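Side-chain contacts in NF-kappa-B inhibitor beta (Mus musculus, PDB 1OY3), which inhibits NF-kappa-B by binding it and trapping it in the cytoplasm, through a rod of stacked ankyrin repeats: residues G30-G34 / H35-D39; H83-R87 / V88-T92; A202-A205 / S206-E209. One frame throughout, in Å; residues are numbered along the deposited sequence.

Contact 1: G30-G34 / H35-D39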
ATOM      1  N   GLY C  30     -18.652 -24.182  14.354  1.00 42.23           N
ATOM      2  CA  GLY C  30     -19.786 -24.665  15.117  1.00 45.91           C
ATOM      3  C   GLY C  30     -19.861 -24.021  16.487  1.00 48.81           C
ATOM      4  O   GLY C  30     -20.941 -23.863  17.052  1.00 48.02           O
ATOM      5  N   PHE C  31     -18.706 -23.641  17.020  1.00 52.03           N
ATOM      6  CA  PHE C  31     -18.642 -23.010  18.331  1.00 54.14           C
ATOM      7  C   PHE C  31     -18.258 -21.544  18.177  1.00 53.17           C
ATOM      8  O   PHE C  31     -18.930 -20.652  18.693  1.00 54.19           O
ATOM      9  CB  PHE C  31     -17.602 -23.723  19.200  1.00 59.05           C
ATOM     10  CG  PHE C  31     -17.808 -25.207  19.293  1.00 63.73           C
ATOM     11  CD1 PHE C  31     -18.884 -25.731  20.006  1.00 65.86           C
ATOM     12  CD2 PHE C  31     -16.941 -26.083  18.645  1.00 64.08           C
ATOM     13  CE1 PHE C  31     -19.097 -27.109  20.069  1.00 68.20           C
ATOM     14  CE2 PHE C  31     -17.141 -27.460  18.699  1.00 65.87           C
ATOM     15  CZ  PHE C  31     -18.222 -27.976  19.412  1.00 68.07           C
ATOM     16  N   SER C  32     -17.170 -21.319  17.449  1.00 50.96           N
ATOM     17  CA  SER C  32     -16.625 -19.990  17.199  1.00 47.52           C
ATOM     18  C   SER C  32     -17.639 -18.881  16.922  1.00 46.97           C
ATOM     19  O   SER C  32     -17.473 -17.757  17.396  1.00 48.00           O
ATOM     20  CB  SER C  32     -15.639 -20.059  16.031  1.00 44.32           C
ATOM     21  OG  SER C  32     -14.611 -20.990  16.292  1.00 45.31           O
ATOM     22  N   ALA C  33     -18.678 -19.187  16.150  1.00 45.89           N
ATOM     23  CA  ALA C  33     -19.688 -18.191  15.805  1.00 44.83           C
ATOM     24  C   ALA C  33     -19.991 -17.213  16.939  1.00 44.94           C
ATOM     25  O   ALA C  33     -20.387 -17.614  18.033  1.00 45.02           O
ATOM     26  CB  ALA C  33     -20.967 -18.883  15.362  1.00 42.25           C
ATOM     27  N   GLY C  34     -19.792 -15.925  16.669  1.00 44.61           N
ATOM     28  CA  GLY C  34     -20.066 -14.897  17.660  1.00 44.26           C
ATOM     29  C   GLY C  34     -18.938 -14.580  18.626  1.00 42.26           C
ATOM     30  O   GLY C  34     -18.920 -13.510  19.233  1.00 44.47           O
ATOM     31  N   HIS C  35     -17.978 -15.498  18.768  1.00 45.00           N
ATOM     32  CA  HIS C  35     -16.855 -15.326  19.682  1.00 45.00           C
ATOM     33  C   HIS C  35     -15.798 -14.405  19.080  1.00 45.00           C
ATOM     34  O   HIS C  35     -15.804 -14.099  17.904  1.00 38.11           O
ATOM     35  CB  HIS C  35     -16.704 -16.558  20.576  1.00 45.00           C
ATOM     36  CG  HIS C  35     -17.705 -16.623  21.689  1.00 45.00           C
ATOM     37  ND1 HIS C  35     -17.384 -16.325  22.996  1.00 45.00           N
ATOM     38  CD2 HIS C  35     -19.018 -16.950  21.690  1.00 45.00           C
ATOM     39  CE1 HIS C  35     -18.454 -16.467  23.755  1.00 45.00           C
ATOM     40  NE2 HIS C  35     -19.461 -16.846  22.987  1.00 45.00           N
ATOM     41  N   GLU C  36     -14.836 -14.022  19.939  1.00 38.53           N
ATOM     42  CA  GLU C  36     -13.726 -13.175  19.516  1.00 41.69           C
ATOM     43  C   GLU C  36     -12.676 -14.075  18.878  1.00 39.95           C
ATOM     44  O   GLU C  36     -11.724 -13.602  18.260  1.00 40.00           O
ATOM     45  CB  GLU C  36     -13.110 -12.441  20.710  1.00 42.28           C
ATOM     46  CG  GLU C  36     -14.099 -11.632  21.535  1.00 51.70           C
ATOM     47  CD  GLU C  36     -13.416 -10.740  22.562  1.00 56.96           C
ATOM     48  OE1 GLU C  36     -14.064  -9.792  23.057  1.00 59.34           O
ATOM     49  OE2 GLU C  36     -12.225 -10.982  22.871  1.00 59.76           O
ATOM     50  N   TYR C  37     -12.864 -15.379  19.042  1.00 39.33           N
ATOM     51  CA  TYR C  37     -11.956 -16.373  18.488  1.00 38.78           C
ATOM     52  C   TYR C  37     -11.856 -16.209  16.974  1.00 35.59           C
ATOM     53  O   TYR C  37     -10.803 -16.443  16.386  1.00 38.71           O
ATOM     54  CB  TYR C  37     -12.465 -17.775  18.829  1.00 41.24           C
ATOM     55  CG  TYR C  37     -11.584 -18.908  18.355  1.00 41.56           C
ATOM     56  CD1 TYR C  37     -10.312 -19.105  18.890  1.00 42.49           C
ATOM     57  CD2 TYR C  37     -12.038 -19.809  17.393  1.00 41.28           C
ATOM     58  CE1 TYR C  37      -9.513 -20.181  18.479  1.00 41.86           C
ATOM     59  CE2 TYR C  37     -11.251 -20.884  16.976  1.00 41.29           C
ATOM     60  CZ  TYR C  37      -9.992 -21.066  17.522  1.00 40.47           C
ATOM     61  OH  TYR C  37      -9.227 -22.136  17.111  1.00 36.60           O
ATOM     62  N   LEU C  38     -12.957 -15.811  16.345  1.00 32.17           N
ATOM     63  CA  LEU C  38     -12.971 -15.626  14.896  1.00 32.93           C
ATOM     64  C   LEU C  38     -12.012 -14.547  14.424  1.00 29.51           C
ATOM     65  O   LEU C  38     -11.351 -14.707  13.401  1.00 31.94           O
ATOM     66  CB  LEU C  38     -14.376 -15.264  14.402  1.00 34.93           C
ATOM     67  CG  LEU C  38     -15.421 -16.368  14.286  1.00 35.50           C
ATOM     68  CD1 LEU C  38     -16.741 -15.768  13.825  1.00 39.29           C
ATOM     69  CD2 LEU C  38     -14.939 -17.417  13.304  1.00 34.39           C
ATOM     70  N   ASP C  39     -11.925 -13.454  15.174  1.00 22.76           N
ATOM     71  CA  ASP C  39     -11.066 -12.344  14.775  1.00 27.28           C
ATOM     72  C   ASP C  39      -9.612 -12.384  15.231  1.00 24.07           C
ATOM     73  O   ASP C  39      -8.874 -11.423  15.019  1.00 22.86           O
ATOM     74  CB  ASP C  39     -11.699 -11.017  15.207  1.00 27.66           C
ATOM     75  CG  ASP C  39     -13.068 -10.799  14.588  1.00 33.53           C
ATOM     76  OD1 ASP C  39     -13.222 -11.067  13.372  1.00 30.60           O
ATOM     77  OD2 ASP C  39     -13.987 -10.356  15.313  1.00 39.22           O
TER

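Contact 2: H83-R87 / V88-T92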
ATOM      1  N   HIS C  83      -9.599  -5.438   1.081  1.00 13.67           N
ATOM      2  CA  HIS C  83      -8.380  -4.921   0.450  1.00 13.56           C
ATOM      3  C   HIS C  83      -7.600  -6.037  -0.204  1.00 14.30           C
ATOM      4  O   HIS C  83      -7.070  -5.871  -1.291  1.00 16.18           O
ATOM      5  CB  HIS C  83      -7.444  -4.258   1.466  1.00 12.27           C
ATOM      6  CG  HIS C  83      -7.719  -2.807   1.700  1.00 14.37           C
ATOM      7  ND1 HIS C  83      -8.343  -2.343   2.836  1.00 12.34           N
ATOM      8  CD2 HIS C  83      -7.437  -1.716   0.950  1.00 15.04           C
ATOM      9  CE1 HIS C  83      -8.433  -1.025   2.779  1.00 18.00           C
ATOM     10  NE2 HIS C  83      -7.891  -0.622   1.643  1.00 14.73           N
ATOM     11  N   LEU C  84      -7.508  -7.162   0.497  1.00 19.86           N
ATOM     12  CA  LEU C  84      -6.772  -8.320   0.015  1.00 19.99           C
ATOM     13  C   LEU C  84      -7.430  -8.906  -1.225  1.00 17.10           C
ATOM     14  O   LEU C  84      -6.745  -9.320  -2.158  1.00 19.97           O
ATOM     15  CB  LEU C  84      -6.667  -9.374   1.131  1.00 15.08           C
ATOM     16  CG  LEU C  84      -5.909  -8.894   2.377  1.00 19.80           C
ATOM     17  CD1 LEU C  84      -6.018  -9.926   3.500  1.00 21.99           C
ATOM     18  CD2 LEU C  84      -4.450  -8.651   2.012  1.00 17.35           C
ATOM     19  N   ALA C  85      -8.758  -8.938  -1.234  1.00 14.99           N
ATOM     20  CA  ALA C  85      -9.486  -9.463  -2.373  1.00 13.16           C
ATOM     21  C   ALA C  85      -9.121  -8.652  -3.602  1.00 17.01           C
ATOM     22  O   ALA C  85      -8.964  -9.207  -4.690  1.00 15.19           O
ATOM     23  CB  ALA C  85     -11.007  -9.388  -2.134  1.00 17.69           C
ATOM     24  N   CYS C  86      -8.971  -7.344  -3.421  1.00 16.76           N
ATOM     25  CA  CYS C  86      -8.653  -6.455  -4.539  1.00 20.08           C
ATOM     26  C   CYS C  86      -7.225  -6.556  -5.038  1.00 17.67           C
ATOM     27  O   CYS C  86      -6.866  -5.916  -6.014  1.00 22.66           O
ATOM     28  CB  CYS C  86      -8.935  -5.005  -4.158  1.00 16.16           C
ATOM     29  SG  CYS C  86     -10.647  -4.705  -3.744  1.00 15.01           S
ATOM     30  N   ARG C  87      -6.415  -7.361  -4.371  1.00 20.65           N
ATOM     31  CA  ARG C  87      -5.016  -7.510  -4.754  1.00 21.87           C
ATOM     32  C   ARG C  87      -4.839  -8.797  -5.540  1.00 18.43           C
ATOM     33  O   ARG C  87      -3.934  -8.918  -6.361  1.00 20.18           O
ATOM     34  CB  ARG C  87      -4.129  -7.560  -3.506  1.00 26.46           C
ATOM     35  CG  ARG C  87      -4.391  -6.459  -2.499  1.00 35.06           C
ATOM     36  CD  ARG C  87      -3.550  -6.673  -1.246  1.00 40.75           C
ATOM     37  NE  ARG C  87      -2.124  -6.476  -1.486  1.00 37.94           N
ATOM     38  CZ  ARG C  87      -1.160  -7.025  -0.755  1.00 41.70           C
ATOM     39  NH1 ARG C  87      -1.465  -7.817   0.263  1.00 43.38           N
ATOM     40  NH2 ARG C  87       0.110  -6.766  -1.031  1.00 43.07           N
ATOM     41  N   VAL C  88      -5.721  -9.753  -5.289  1.00 18.09           N
ATOM     42  CA  VAL C  88      -5.656 -11.041  -5.959  1.00 20.03           C
ATOM     43  C   VAL C  88      -6.837 -11.277  -6.880  1.00 20.01           C
ATOM     44  O   VAL C  88      -7.139 -12.419  -7.222  1.00 15.38           O
ATOM     45  CB  VAL C  88      -5.601 -12.192  -4.934  1.00 20.86           C
ATOM     46  CG1 VAL C  88      -4.500 -11.922  -3.916  1.00 19.68           C
ATOM     47  CG2 VAL C  88      -6.948 -12.337  -4.245  1.00 17.20           C
ATOM     48  N   ARG C  89      -7.507 -10.201  -7.286  1.00 22.94           N
ATOM     49  CA  ARG C  89      -8.647 -10.327  -8.195  1.00 23.51           C
ATOM     50  C   ARG C  89      -9.698 -11.336  -7.734  1.00 22.09           C
ATOM     51  O   ARG C  89     -10.313 -12.011  -8.562  1.00 24.37           O
ATOM     52  CB  ARG C  89      -8.149 -10.721  -9.591  1.00 30.12           C
ATOM     53  CG  ARG C  89      -7.411  -9.615 -10.337  1.00 34.36           C
ATOM     54  CD  ARG C  89      -6.685 -10.152 -11.570  1.00 43.16           C
ATOM     55  NE  ARG C  89      -6.642  -9.175 -12.657  1.00 49.57           N
ATOM     56  CZ  ARG C  89      -7.597  -9.037 -13.575  1.00 52.78           C
ATOM     57  NH1 ARG C  89      -8.671  -9.819 -13.542  1.00 54.54           N
ATOM     58  NH2 ARG C  89      -7.479  -8.122 -14.529  1.00 55.66           N
ATOM     59  N   ALA C  90      -9.902 -11.442  -6.422  1.00 19.79           N
ATOM     60  CA  ALA C  90     -10.901 -12.354  -5.869  1.00 18.67           C
ATOM     61  C   ALA C  90     -12.278 -11.706  -5.961  1.00 18.53           C
ATOM     62  O   ALA C  90     -12.891 -11.353  -4.943  1.00 16.55           O
ATOM     63  CB  ALA C  90     -10.571 -12.682  -4.412  1.00 17.77           C
ATOM     64  N   HIS C  91     -12.756 -11.557  -7.193  1.00 14.56           N
ATOM     65  CA  HIS C  91     -14.047 -10.941  -7.478  1.00 16.03           C
ATOM     66  C   HIS C  91     -15.228 -11.492  -6.693  1.00 17.99           C
ATOM     67  O   HIS C  91     -16.021 -10.716  -6.131  1.00  9.17           O
ATOM     68  CB  HIS C  91     -14.359 -11.064  -8.966  1.00 19.65           C
ATOM     69  CG  HIS C  91     -13.316 -10.462  -9.848  1.00 20.26           C
ATOM     70  ND1 HIS C  91     -12.964  -9.134  -9.780  1.00 26.42           N
ATOM     71  CD2 HIS C  91     -12.536 -11.011 -10.809  1.00 23.44           C
ATOM     72  CE1 HIS C  91     -12.010  -8.889 -10.662  1.00 26.12           C
ATOM     73  NE2 HIS C  91     -11.733 -10.010 -11.298  1.00 25.87           N
ATOM     74  N   THR C  92     -15.363 -12.821  -6.671  1.00 11.58           N
ATOM     75  CA  THR C  92     -16.472 -13.438  -5.964  1.00 12.92           C
ATOM     76  C   THR C  92     -16.397 -13.187  -4.447  1.00 12.78           C
ATOM     77  O   THR C  92     -17.419 -12.992  -3.792  1.00 16.45           O
ATOM     78  CB  THR C  92     -16.546 -14.953  -6.275  1.00 15.63           C
ATOM     79  OG1 THR C  92     -15.275 -15.564  -6.040  1.00 15.04           O
ATOM     80  CG2 THR C  92     -16.938 -15.171  -7.721  1.00 15.80           C
TER
HETATM   81  O   HOH W   1      -6.932  -7.419  -8.295  1.00 31.87           O

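Contact 3: A202-A205 / S206-E209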
ATOM      1  N   ALA C 202      -1.561   3.589 -14.364  1.00 26.39           N
ATOM      2  CA  ALA C 202      -1.659   2.162 -14.672  1.00 24.27           C
ATOM      3  C   ALA C 202      -1.830   1.898 -16.165  1.00 25.65           C
ATOM      4  O   ALA C 202      -1.792   0.745 -16.601  1.00 26.68           O
ATOM      5  CB  ALA C 202      -2.832   1.555 -13.916  1.00 19.85           C
ATOM      6  N   GLN C 203      -2.022   2.969 -16.935  1.00 25.53           N
ATOM      7  CA  GLN C 203      -2.232   2.885 -18.379  1.00 28.44           C
ATOM      8  C   GLN C 203      -3.374   1.901 -18.670  1.00 28.62           C
ATOM      9  O   GLN C 203      -3.390   1.233 -19.703  1.00 29.60           O
ATOM     10  CB  GLN C 203      -0.942   2.438 -19.090  1.00 30.51           C
ATOM     11  CG  GLN C 203       0.260   3.368 -18.880  1.00 33.60           C
ATOM     12  CD  GLN C 203       0.096   4.722 -19.555  1.00 39.04           C
ATOM     13  OE1 GLN C 203       0.229   4.847 -20.776  1.00 39.83           O
ATOM     14  NE2 GLN C 203      -0.198   5.743 -18.762  1.00 43.91           N
ATOM     15  N   ALA C 204      -4.322   1.805 -17.741  1.00 29.03           N
ATOM     16  CA  ALA C 204      -5.462   0.914 -17.912  1.00 30.76           C
ATOM     17  C   ALA C 204      -6.624   1.740 -18.455  1.00 31.22           C
ATOM     18  O   ALA C 204      -7.437   2.276 -17.699  1.00 33.33           O
ATOM     19  CB  ALA C 204      -5.831   0.266 -16.579  1.00 25.56           C
ATOM     20  N   ALA C 205      -6.687   1.835 -19.779  1.00 29.34           N
ATOM     21  CA  ALA C 205      -7.716   2.611 -20.465  1.00 31.04           C
ATOM     22  C   ALA C 205      -9.149   2.191 -20.155  1.00 29.42           C
ATOM     23  O   ALA C 205     -10.015   3.048 -19.957  1.00 27.33           O
ATOM     24  CB  ALA C 205      -7.478   2.562 -21.976  1.00 29.55           C
ATOM     25  N   SER C 206      -9.401   0.885 -20.124  1.00 26.98           N
ATOM     26  CA  SER C 206     -10.747   0.380 -19.857  1.00 30.30           C
ATOM     27  C   SER C 206     -11.202   0.752 -18.443  1.00 26.00           C
ATOM     28  O   SER C 206     -12.380   1.021 -18.206  1.00 29.88           O
ATOM     29  CB  SER C 206     -10.790  -1.138 -20.036  1.00 27.68           C
ATOM     30  OG  SER C 206     -10.242  -1.797 -18.909  1.00 43.22           O
ATOM     31  N   VAL C 207     -10.257   0.768 -17.508  1.00 29.25           N
ATOM     32  CA  VAL C 207     -10.550   1.133 -16.130  1.00 23.98           C
ATOM     33  C   VAL C 207     -10.784   2.639 -16.106  1.00 21.26           C
ATOM     34  O   VAL C 207     -11.693   3.132 -15.432  1.00 19.86           O
ATOM     35  CB  VAL C 207      -9.367   0.751 -15.191  1.00 22.60           C
ATOM     36  CG1 VAL C 207      -9.548   1.385 -13.810  1.00 19.85           C
ATOM     37  CG2 VAL C 207      -9.293  -0.760 -15.062  1.00 22.44           C
ATOM     38  N   LEU C 208      -9.963   3.370 -16.851  1.00 20.35           N
ATOM     39  CA  LEU C 208     -10.097   4.823 -16.925  1.00 26.41           C
ATOM     40  C   LEU C 208     -11.501   5.156 -17.422  1.00 24.83           C
ATOM     41  O   LEU C 208     -12.175   6.052 -16.892  1.00 22.28           O
ATOM     42  CB  LEU C 208      -9.056   5.399 -17.889  1.00 24.06           C
ATOM     43  CG  LEU C 208      -9.114   6.898 -18.185  1.00 27.25           C
ATOM     44  CD1 LEU C 208      -8.924   7.691 -16.893  1.00 23.80           C
ATOM     45  CD2 LEU C 208      -8.031   7.254 -19.203  1.00 22.55           C
ATOM     46  N   GLU C 209     -11.948   4.414 -18.429  1.00 25.94           N
ATOM     47  CA  GLU C 209     -13.277   4.634 -18.994  1.00 29.39           C
ATOM     48  C   GLU C 209     -14.381   4.300 -18.008  1.00 26.76           C
ATOM     49  O   GLU C 209     -15.331   5.073 -17.859  1.00 28.64           O
ATOM     50  CB  GLU C 209     -13.471   3.819 -20.271  1.00 34.02           C
ATOM     51  CG  GLU C 209     -14.878   3.944 -20.846  1.00 42.69           C
ATOM     52  CD  GLU C 209     -14.950   3.547 -22.303  1.00 47.26           C
ATOM     53  OE1 GLU C 209     -14.616   2.386 -22.626  1.00 46.08           O
ATOM     54  OE2 GLU C 209     -15.340   4.406 -23.128  1.00 54.44           O
TER

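Contact 1: G30-G34 / H35-D39
S32 and H35 are joined by the backbone bond of a type II turn: H35 N donates to S32 O over 2.7 Å, at an N-H...O angle of 158°. The turn, S32 to H35, begins on the last residue of helix 22-32 and leads the chain out of it. G34 takes its third position with a positive phi of 87°, where a side chain would meet the carbonyl oxygen of A33.

The polar-to-aromatic contact lies further on. The hydroxyl oxygen of S32 comes to the edge of the Y37 ring, near the ring plane, with OG 3.0 Å from CD2 of Y37. The ring reaches it because CG of Y37 stands opposite the backbone N (chi1 -178°). A33 O lies at the edge of the H35 imidazole, 4.0 Å from its CD2.

Apolar contact comes from L38, whose CD2 rests 3.9 Å from CB of S32; its other methyl, CD1, lies near the backbone of the turn at G34.

The buried hydroxyl of S32 is hydrogen-bonded to L28 O, one helical turn earlier, while its oxygen lies at the C-H edge of Y37, an approach consistent with weak electrostatic attraction at the close of ANK 1.

Contact 2: H83-R87 / V88-T92
R87, whose guanidinium is the flat group here, meets V88 through its CB, 3.2 Å from V88 N, while the guanidinium itself has a methyl of L84 at its edge. CD2 of L84 lies in the guanidinium plane, 3.6 Å from NH1 of R87. With the chain bent at chi3 (69°), the guanidinium ends with its edge at that methyl.

The turn that follows is built on A85 O. A90 N donates to it over 3.0 Å at 154°, reaching five positions back along the chain, and V88 N makes weak, bent bonds to both L84 O and A85 O. R89 lies in the left-handed region (phi 52°), which swings the chain round to bring A90 back over A85. Their methyls then meet, CB of A85 lying 4.0 Å from CB of A90. CG2 of V88 lies 3.7 Å from both L84 O and A85 O, leaving hydrocarbon beside the two carbonyls. A90 is itself the centre of an inverse gamma turn and the N-cap of helix 91-97.

A water bridges C86 O, to which it donates at 2.7 Å, and R89 N, from which it accepts a weak bond. The R87 end of the contact is near another protein chain. Chemically, the link between helices 81-85 and 91-97 of ANK 3 is closed by backbone groups: A85 O takes one good bond from A90 N and a weak one from V88 N, and the water serves C86 O and R89 N.

Contact 3: A202-A205 / S206-E209
A204 and A205 open helix 205-213 with successive helical bonds, the first running from L208 N to A204 O over 2.9 Å. The second, from E209 N to A205 O, measures 2.8 Å, and V207 N adds a weak bond to A204 O. L208 N lies in the carbonyl plane of A204, whereas E209 N is tilted from that of A205. Because the L208 bond reaches four residues back, the N-cap carbonyl of A204 already belongs to the helical pattern. Just before it, Q203 ends the preceding helix in a Schellman motif with positive phi, and the two helices are thus linked by a very short turn.

The side-chain contacts follow from this start. CB of A204 lies 3.8 Å from CB of V207, and CG2 of V207 approaches the same methyl at 3.9 Å. CG2, anti to the carbonyl carbon and beside the backbone N, is the branch on the A204 side; CG1 lies anti to the N. L208 contributes its CB, which passes 3.3 Å from A205 O and 3.5 Å from A204 O, whereas E209 brings only its CB, 3.6 Å from A205 O, before its chain extends onward.

The flanks show how this turn is seated in ANK 5. L208 packs on L196, A199 and V200 of helix 195-201, its partner in the repeat, and also reaches L240. V207 touches A171 and V174 of helix 171-180, and A205 meets I239 and L240 of helix 238-246, which places the start of helix 205-213 between the helices of the adjoining repeats.

How the contacts relate
The three contacts follow one another along the chain, in ANK 1, ANK 3 and ANK 5. Contact 1 spans the end of helix 22-32 and the loop that follows, contact 2 links helices 81-85 and 91-97, and contact 3 joins helices 195-201 and 205-213. Centres of contacts 1 and 2 are about 24 Å apart and those of contacts 2 and 3 about 18 Å; contacts 1 and 3, at about 41 Å, lie on opposite sides of the chain's centre. None touches another, the nearest atoms of contacts 2 and 3 being about 8 Å apart. This spacing fits an elongated solenoid, in which local turns recur along the rod; of the three, contact 2 meets another protein chain.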